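Local coordinates for protein AGR_C_1268p (Agrobacterium tumefaciens str. C58, PDB 2GHS) that probably acts as a metal-dependent gluconolactonase of the SMP-30/regucalcin family, binding one divalent cation per subunit in a beta-propeller, at residues A[137-149]-A[315-326]. Sequence-based numbering, arbitrary orientation.
Sequences NDGRMHPSGALWI and EVKGRFEPLYRL. With EDO (1,2-ethanediol), chain D.
R140 sets its CG anti to the backbone N (chi1 -163°) and bends at chi3, which swings the guanidinium across the side chain of E321, itself bent at chi2. The two chains cross at about a right angle. They form a salt bridge, but its hydrogen bond is weak: NH1 of R140 lies 3.2 Å from OE2 of E321, with an N-H...O angle of 129°. The stronger partner of R140 is the carbonyl of I184, which takes its NE. Two waters donate to OE1 of E321; one also donates to M141 O, the other accepts from M141 N, so the carboxylate is joined to the backbone at the end of strand 134-141. The side chain of selenomethionine M141 sets out toward the C-terminal segment and is bent at chi2 and chi3; its CE ends 3.5 Å from Y324 CA. Its SE sits 3.9 Å from Y324 CB and meets the edge of the Y324 ring, a Met-aromatic contact. P322 packs its ring against the backbone of P143, with CG 3.6 Å from P143 CA. G145, the last residue of the type I turn from H142, meets the tail through its backbone. R325 N gives a nearly straight bond (170°) to a lone pair of G145 O, at 3.2 Å. A water donates to both G145 O and R325 O. A CA-H...O contact joins G145 CA to L323 O at 3.4 Å. The contact thus lays the irregular C-terminal tail across the hairpin turn between strands 134-141 and 147-153 of the propeller. M141 also touches A96 of strand 92-99, while Y324 packs on I98 of that strand and on V166 of strand 161-167, and its OH bonds to H124 and G169.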
ATOM      1  N   ASN A 137       4.747   4.446  -6.477  1.00  9.26           N
ATOM      2  CA  ASN A 137       4.927   3.699  -5.241  1.00  9.83           C
ATOM      3  C   ASN A 137       3.539   3.489  -4.595  1.00 11.98           C
ATOM      4  O   ASN A 137       2.579   3.080  -5.249  1.00 12.36           O
ATOM      5  CB  ASN A 137       5.983   4.400  -4.332  1.00  8.64           C
ATOM      6  CG  ASN A 137       6.539   3.450  -3.258  1.00 16.07           C
ATOM      7  OD1 ASN A 137       6.932   2.343  -3.599  1.00 13.62           O
ATOM      8  ND2 ASN A 137       6.583   3.888  -1.964  1.00 11.13           N
ATOM      9  N   ASP A 138       3.441   3.795  -3.324  1.00 13.29           N
ATOM     10  CA  ASP A 138       2.249   3.568  -2.503  1.00 14.12           C
ATOM     11  C   ASP A 138       1.031   4.325  -3.057  1.00 11.16           C
ATOM     12  O   ASP A 138       1.139   5.465  -3.491  1.00 11.04           O
ATOM     13  CB  ASP A 138       2.574   4.134  -1.135  1.00 11.56           C
ATOM     14  CG  ASP A 138       1.472   3.898  -0.128  1.00 18.63           C
ATOM     15  OD1 ASP A 138       0.949   2.748  -0.032  1.00 21.12           O
ATOM     16  OD2 ASP A 138       1.144   4.871   0.594  1.00 19.89           O
ATOM     17  N   GLY A 139      -0.134   3.723  -2.996  1.00 11.37           N
ATOM     18  CA  GLY A 139      -1.344   4.470  -3.356  1.00 11.92           C
ATOM     19  C   GLY A 139      -2.513   3.873  -2.624  1.00 12.12           C
ATOM     20  O   GLY A 139      -2.438   2.746  -2.126  1.00 12.60           O
ATOM     21  N   ARG A 140      -3.601   4.633  -2.495  1.00  8.73           N
ATOM     22  CA  ARG A 140      -4.815   4.096  -1.863  1.00 10.56           C
ATOM     23  C   ARG A 140      -6.041   4.876  -2.334  1.00 10.26           C
ATOM     24  O   ARG A 140      -5.944   6.065  -2.586  1.00  8.83           O
ATOM     25  CB  ARG A 140      -4.709   4.117  -0.331  1.00 12.20           C
ATOM     26  CG  ARG A 140      -5.771   3.193   0.332  1.00 13.49           C
ATOM     27  CD  ARG A 140      -5.526   2.878   1.764  1.00 14.76           C
ATOM     28  NE  ARG A 140      -4.204   2.297   1.958  1.00 12.14           N
ATOM     29  CZ  ARG A 140      -3.905   1.045   1.668  1.00 10.80           C
ATOM     30  NH1 ARG A 140      -4.838   0.245   1.207  1.00 12.21           N
ATOM     31  NH2 ARG A 140      -2.659   0.602   1.825  1.00 13.33           N
HETATM   32  N   MSE A 141      -7.177   4.187  -2.406  1.00  9.09           N
HETATM   33  CA  MSE A 141      -8.456   4.765  -2.781  1.00  9.14           C
HETATM   34  C   MSE A 141      -9.133   5.516  -1.635  1.00  7.09           C
HETATM   35  O   MSE A 141      -9.252   5.005  -0.517  1.00  8.42           O
HETATM   36  CB  MSE A 141      -9.400   3.659  -3.281  1.00 10.96           C
HETATM   37  CG  MSE A 141      -9.030   3.053  -4.612  1.00 10.22           C
HETATM   38 SE   MSE A 141      -9.074   4.402  -6.008  1.00 12.79          SE
HETATM   39  CE  MSE A 141     -10.790   5.178  -5.600  1.00 12.70           C
ATOM     40  N   HIS A 142      -9.617   6.713  -1.953  1.00  9.09           N
ATOM     41  CA  HIS A 142     -10.432   7.523  -1.081  1.00  9.00           C
ATOM     42  C   HIS A 142     -11.905   7.127  -1.344  1.00  7.67           C
ATOM     43  O   HIS A 142     -12.271   6.816  -2.481  1.00 10.65           O
ATOM     44  CB  HIS A 142     -10.156   9.012  -1.361  1.00 10.69           C
ATOM     45  CG  HIS A 142     -10.928   9.926  -0.475  1.00  8.19           C
ATOM     46  ND1 HIS A 142     -12.202  10.316  -0.749  1.00  7.51           N
ATOM     47  CD2 HIS A 142     -10.630  10.452   0.728  1.00  6.99           C
ATOM     48  CE1 HIS A 142     -12.670  11.058   0.236  1.00 10.71           C
ATOM     49  NE2 HIS A 142     -11.727  11.160   1.159  1.00  7.73           N
ATOM     50  N   PRO A 143     -12.770   7.154  -0.309  1.00  9.82           N
ATOM     51  CA  PRO A 143     -14.164   6.774  -0.523  1.00 13.13           C
ATOM     52  C   PRO A 143     -14.993   7.578  -1.552  1.00 12.91           C
ATOM     53  O   PRO A 143     -16.043   7.097  -2.010  1.00 15.03           O
ATOM     54  CB  PRO A 143     -14.773   6.809   0.872  1.00 13.77           C
ATOM     55  CG  PRO A 143     -13.842   7.367   1.720  1.00 17.61           C
ATOM     56  CD  PRO A 143     -12.479   7.370   1.105  1.00 10.66           C
ATOM     57  N   SER A 144     -14.536   8.766  -1.920  1.00 11.39           N
ATOM     58  CA  SER A 144     -15.158   9.550  -2.987  1.00 11.59           C
ATOM     59  C   SER A 144     -14.974   8.904  -4.378  1.00 12.08           C
ATOM     60  O   SER A 144     -15.619   9.330  -5.344  1.00 14.01           O
ATOM     61  CB  SER A 144     -14.527  10.935  -3.027  1.00 11.92           C
ATOM     62  OG  SER A 144     -13.158  10.835  -3.394  1.00 11.78           O
ATOM     63  N   GLY A 145     -14.066   7.928  -4.501  1.00 11.47           N
ATOM     64  CA  GLY A 145     -13.785   7.330  -5.786  1.00 10.50           C
ATOM     65  C   GLY A 145     -12.548   7.864  -6.452  1.00  9.42           C
ATOM     66  O   GLY A 145     -12.257   7.494  -7.600  1.00 11.41           O
ATOM     67  N   ALA A 146     -11.841   8.754  -5.769  1.00 10.05           N
ATOM     68  CA  ALA A 146     -10.547   9.275  -6.230  1.00  9.64           C
ATOM     69  C   ALA A 146      -9.394   8.501  -5.599  1.00  8.36           C
ATOM     70  O   ALA A 146      -9.467   8.021  -4.441  1.00 10.34           O
ATOM     71  CB  ALA A 146     -10.426  10.728  -5.854  1.00 10.12           C
ATOM     72  N   LEU A 147      -8.334   8.345  -6.398  1.00  8.17           N
ATOM     73  CA  LEU A 147      -7.111   7.641  -5.970  1.00  7.29           C
ATOM     74  C   LEU A 147      -6.122   8.696  -5.471  1.00  9.99           C
ATOM     75  O   LEU A 147      -5.981   9.738  -6.094  1.00 10.01           O
ATOM     76  CB  LEU A 147      -6.499   6.924  -7.192  1.00 10.99           C
ATOM     77  CG  LEU A 147      -5.119   6.267  -7.003  1.00 12.05           C
ATOM     78  CD1 LEU A 147      -5.233   5.047  -6.084  1.00 13.57           C
ATOM     79  CD2 LEU A 147      -4.500   5.843  -8.393  1.00 15.08           C
ATOM     80  N   TRP A 148      -5.397   8.385  -4.401  1.00  8.03           N
ATOM     81  CA  TRP A 148      -4.160   9.078  -4.079  1.00  9.17           C
ATOM     82  C   TRP A 148      -3.024   8.112  -4.475  1.00  8.52           C
ATOM     83  O   TRP A 148      -3.009   6.935  -4.072  1.00  8.09           O
ATOM     84  CB  TRP A 148      -4.051   9.412  -2.599  1.00  7.64           C
ATOM     85  CG  TRP A 148      -4.807  10.598  -2.109  1.00  6.95           C
ATOM     86  CD1 TRP A 148      -6.009  11.088  -2.571  1.00  9.92           C
ATOM     87  CD2 TRP A 148      -4.477  11.393  -0.984  1.00  8.42           C
ATOM     88  NE1 TRP A 148      -6.409  12.157  -1.821  1.00 11.96           N
ATOM     89  CE2 TRP A 148      -5.489  12.360  -0.840  1.00  6.86           C
ATOM     90  CE3 TRP A 148      -3.407  11.393  -0.078  1.00  9.61           C
ATOM     91  CZ2 TRP A 148      -5.464  13.322   0.167  1.00  8.60           C
ATOM     92  CZ3 TRP A 148      -3.400  12.351   0.922  1.00 13.61           C
ATOM     93  CH2 TRP A 148      -4.410  13.302   1.020  1.00 12.72           C
ATOM     94  N   ILE A 149      -2.039   8.626  -5.192  1.00  6.73           N
ATOM     95  CA  ILE A 149      -0.934   7.827  -5.624  1.00  6.81           C
ATOM     96  C   ILE A 149       0.381   8.602  -5.512  1.00  7.85           C
ATOM     97  O   ILE A 149       0.467   9.754  -5.942  1.00  8.00           O
ATOM     98  CB  ILE A 149      -1.184   7.316  -7.076  1.00  8.04           C
ATOM     99  CG1 ILE A 149      -0.017   6.452  -7.575  1.00 13.15           C
ATOM    100  CG2 ILE A 149      -1.408   8.451  -8.039  1.00 10.13           C
ATOM    101  CD1 ILE A 149       0.111   5.137  -6.860  1.00 14.26           C
ATOM    102  N   GLU A 315      -7.545 -10.554  15.088  1.00  9.41           N
ATOM    103  CA  GLU A 315      -8.635  -9.955  14.385  1.00 10.30           C
ATOM    104  C   GLU A 315      -8.425  -8.457  14.218  1.00 10.36           C
ATOM    105  O   GLU A 315      -7.888  -7.791  15.118  1.00 11.53           O
ATOM    106  CB  GLU A 315      -9.941 -10.171  15.131  1.00 10.70           C
ATOM    107  CG  GLU A 315     -11.153  -9.874  14.239  1.00 10.42           C
ATOM    108  CD  GLU A 315     -12.295  -9.148  14.919  1.00 18.47           C
ATOM    109  OE1 GLU A 315     -12.076  -8.367  15.899  1.00 25.27           O
ATOM    110  OE2 GLU A 315     -13.446  -9.419  14.487  1.00 17.63           O
ATOM    111  N   VAL A 316      -8.873  -7.938  13.072  1.00 11.71           N
ATOM    112  CA  VAL A 316      -8.983  -6.510  12.861  1.00 12.73           C
ATOM    113  C   VAL A 316     -10.417  -6.149  12.458  1.00 14.14           C
ATOM    114  O   VAL A 316     -11.193  -7.010  12.022  1.00 15.27           O
ATOM    115  CB  VAL A 316      -7.977  -6.033  11.815  1.00 13.67           C
ATOM    116  CG1 VAL A 316      -6.570  -6.256  12.304  1.00 17.29           C
ATOM    117  CG2 VAL A 316      -8.198  -6.773  10.497  1.00 16.09           C
ATOM    118  N   LYS A 317     -10.817  -4.902  12.670  1.00 10.13           N
ATOM    119  CA  LYS A 317     -12.122  -4.466  12.241  1.00 10.47           C
ATOM    120  C   LYS A 317     -11.841  -3.525  11.075  1.00  9.37           C
ATOM    121  O   LYS A 317     -11.749  -2.321  11.255  1.00 11.26           O
ATOM    122  CB  LYS A 317     -12.873  -3.736  13.367  1.00 13.30           C
ATOM    123  CG  LYS A 317     -13.058  -4.481  14.674  1.00 20.64           C
ATOM    124  CD  LYS A 317     -14.118  -5.544  14.588  1.00 24.10           C
ATOM    125  CE  LYS A 317     -14.505  -6.111  15.985  1.00 21.01           C
ATOM    126  NZ  LYS A 317     -14.918  -7.544  15.900  1.00 25.79           N
ATOM    127  N   GLY A 318     -11.719  -4.077   9.879  1.00  8.67           N
ATOM    128  CA  GLY A 318     -11.382  -3.298   8.712  1.00  9.81           C
ATOM    129  C   GLY A 318     -12.546  -2.837   7.858  1.00 10.02           C
ATOM    130  O   GLY A 318     -13.708  -2.860   8.271  1.00 11.93           O
ATOM    131  N   ARG A 319     -12.196  -2.349   6.665  1.00 11.99           N
ATOM    132  CA  ARG A 319     -13.162  -1.942   5.660  1.00 16.18           C
ATOM    133  C   ARG A 319     -12.595  -2.243   4.296  1.00 11.72           C
ATOM    134  O   ARG A 319     -11.389  -2.114   4.068  1.00 12.89           O
ATOM    135  CB  ARG A 319     -13.476  -0.459   5.730  1.00 24.04           C
ATOM    136  CG  ARG A 319     -12.297   0.432   5.912  1.00 28.21           C
ATOM    137  CD  ARG A 319     -12.682   1.945   5.736  1.00 33.19           C
ATOM    138  NE  ARG A 319     -12.178   2.710   6.872  1.00 24.52           N
ATOM    139  CZ  ARG A 319     -11.212   3.633   6.842  1.00 24.63           C
ATOM    140  NH1 ARG A 319     -10.628   3.997   5.708  1.00 23.14           N
ATOM    141  NH2 ARG A 319     -10.846   4.208   7.992  1.00 12.71           N
ATOM    142  N   PHE A 320     -13.468  -2.658   3.396  1.00 11.80           N
ATOM    143  CA  PHE A 320     -13.036  -2.924   2.054  1.00 12.72           C
ATOM    144  C   PHE A 320     -12.738  -1.621   1.335  1.00  9.42           C
ATOM    145  O   PHE A 320     -13.295  -0.578   1.640  1.00 10.97           O
ATOM    146  CB  PHE A 320     -14.074  -3.705   1.284  1.00 10.83           C
ATOM    147  CG  PHE A 320     -14.400  -5.077   1.890  1.00 13.02           C
ATOM    148  CD1 PHE A 320     -13.402  -6.021   2.074  1.00 14.61           C
ATOM    149  CD2 PHE A 320     -15.687  -5.416   2.234  1.00 13.40           C
ATOM    150  CE1 PHE A 320     -13.681  -7.261   2.605  1.00 12.51           C
ATOM    151  CE2 PHE A 320     -15.979  -6.678   2.747  1.00 16.28           C
ATOM    152  CZ  PHE A 320     -14.950  -7.596   2.924  1.00 11.60           C
ATOM    153  N   GLU A 321     -11.794  -1.708   0.398  1.00  8.86           N
ATOM    154  CA  GLU A 321     -11.313  -0.547  -0.300  1.00  9.68           C
ATOM    155  C   GLU A 321     -12.391  -0.003  -1.231  1.00 10.17           C
ATOM    156  O   GLU A 321     -13.151  -0.769  -1.831  1.00 10.30           O
ATOM    157  CB  GLU A 321     -10.036  -0.928  -1.096  1.00 11.11           C
ATOM    158  CG  GLU A 321      -8.838  -1.306  -0.199  1.00 17.02           C
ATOM    159  CD  GLU A 321      -8.292  -0.155   0.699  1.00 21.57           C
ATOM    160  OE1 GLU A 321      -8.272   0.996   0.269  1.00 20.49           O
ATOM    161  OE2 GLU A 321      -7.897  -0.389   1.867  1.00 31.41           O
ATOM    162  N   PRO A 322     -12.504   1.320  -1.311  1.00  5.72           N
ATOM    163  CA  PRO A 322     -13.431   1.920  -2.258  1.00  6.37           C
ATOM    164  C   PRO A 322     -13.110   1.606  -3.699  1.00  6.95           C
ATOM    165  O   PRO A 322     -11.955   1.339  -4.034  1.00  9.19           O
ATOM    166  CB  PRO A 322     -13.222   3.432  -2.059  1.00  7.56           C
ATOM    167  CG  PRO A 322     -12.669   3.537  -0.712  1.00  8.70           C
ATOM    168  CD  PRO A 322     -11.828   2.349  -0.498  1.00  8.40           C
ATOM    169  N   LEU A 323     -14.129   1.763  -4.551  1.00  6.03           N
ATOM    170  CA  LEU A 323     -13.984   1.595  -5.998  1.00  5.74           C
ATOM    171  C   LEU A 323     -13.566   2.904  -6.647  1.00  6.37           C
ATOM    172  O   LEU A 323     -14.035   3.989  -6.257  1.00  8.82           O
ATOM    173  CB  LEU A 323     -15.293   1.142  -6.634  1.00  6.78           C
ATOM    174  CG  LEU A 323     -15.928  -0.168  -6.252  1.00 16.71           C
ATOM    175  CD1 LEU A 323     -16.946  -0.570  -7.327  1.00 20.44           C
ATOM    176  CD2 LEU A 323     -14.930  -1.212  -6.088  1.00 21.03           C
ATOM    177  N   TYR A 324     -12.716   2.806  -7.664  1.00  5.85           N
ATOM    178  CA  TYR A 324     -12.400   3.950  -8.490  1.00  4.47           C
ATOM    179  C   TYR A 324     -13.536   4.243  -9.454  1.00  6.03           C
ATOM    180  O   TYR A 324     -14.005   3.344 -10.146  1.00  9.24           O
ATOM    181  CB  TYR A 324     -11.137   3.712  -9.294  1.00  5.69           C
ATOM    182  CG  TYR A 324     -10.719   4.858 -10.184  1.00  6.94           C
ATOM    183  CD1 TYR A 324     -10.125   6.020  -9.671  1.00  5.56           C
ATOM    184  CD2 TYR A 324     -10.913   4.797 -11.567  1.00  5.64           C
ATOM    185  CE1 TYR A 324      -9.742   7.053 -10.510  1.00  4.04           C
ATOM    186  CE2 TYR A 324     -10.511   5.819 -12.403  1.00  5.81           C
ATOM    187  CZ  TYR A 324      -9.932   6.959 -11.882  1.00  6.26           C
ATOM    188  OH  TYR A 324      -9.495   7.967 -12.679  1.00  7.43           O
ATOM    189  N   ARG A 325     -13.969   5.508  -9.481  1.00  7.97           N
ATOM    190  CA  ARG A 325     -15.047   5.964 -10.368  1.00  7.29           C
ATOM    191  C   ARG A 325     -14.508   6.560 -11.659  1.00 10.33           C
ATOM    192  O   ARG A 325     -13.825   7.564 -11.659  1.00  8.90           O
ATOM    193  CB  ARG A 325     -15.950   6.952  -9.602  1.00  8.03           C
ATOM    194  CG  ARG A 325     -16.590   6.296  -8.380  1.00  7.66           C
ATOM    195  CD  ARG A 325     -17.455   7.199  -7.457  1.00 11.18           C
ATOM    196  NE  ARG A 325     -18.613   7.752  -8.130  1.00 11.01           N
ATOM    197  CZ  ARG A 325     -19.823   7.182  -8.166  1.00 17.70           C
ATOM    198  NH1 ARG A 325     -20.074   6.023  -7.554  1.00 17.82           N
ATOM    199  NH2 ARG A 325     -20.797   7.787  -8.803  1.00 17.32           N
ATOM    200  N   LEU A 326     -14.851   5.944 -12.775  1.00 12.81           N
ATOM    201  CA  LEU A 326     -14.466   6.456 -14.077  1.00 16.53           C
ATOM    202  C   LEU A 326     -15.184   7.764 -14.416  1.00 19.75           C
ATOM    203  O   LEU A 326     -16.266   8.064 -13.873  1.00 16.68           O
ATOM    204  CB  LEU A 326     -14.824   5.448 -15.167  1.00 16.96           C
ATOM    205  CG  LEU A 326     -13.959   4.202 -15.293  1.00 16.63           C
ATOM    206  CD1 LEU A 326     -14.596   3.189 -16.275  1.00 22.90           C
ATOM    207  CD2 LEU A 326     -12.563   4.586 -15.739  1.00 16.52           C
ATOM    208  OXT LEU A 326     -14.683   8.536 -15.248  1.00 18.14           O
TER
HETATM  209  C1  EDO D 317       9.710   1.629  -1.428  1.00 38.38           C
HETATM  210  O1  EDO D 317       9.142   0.940  -2.547  1.00 27.71           O
HETATM  211  C2  EDO D 317       8.936   1.171  -0.184  1.00 35.85           C
HETATM  212  O2  EDO D 317       7.537   1.528  -0.277  1.00 25.51           O
HETATM  213  O   HOH W   1      -9.031   3.437   1.589  1.00 12.41           O
HETATM  214  O   HOH W   2      -7.002   1.121  -2.185  1.00 16.53           O
HETATM  215  O   HOH W   3     -12.754   9.009  -9.789  1.00 16.18           O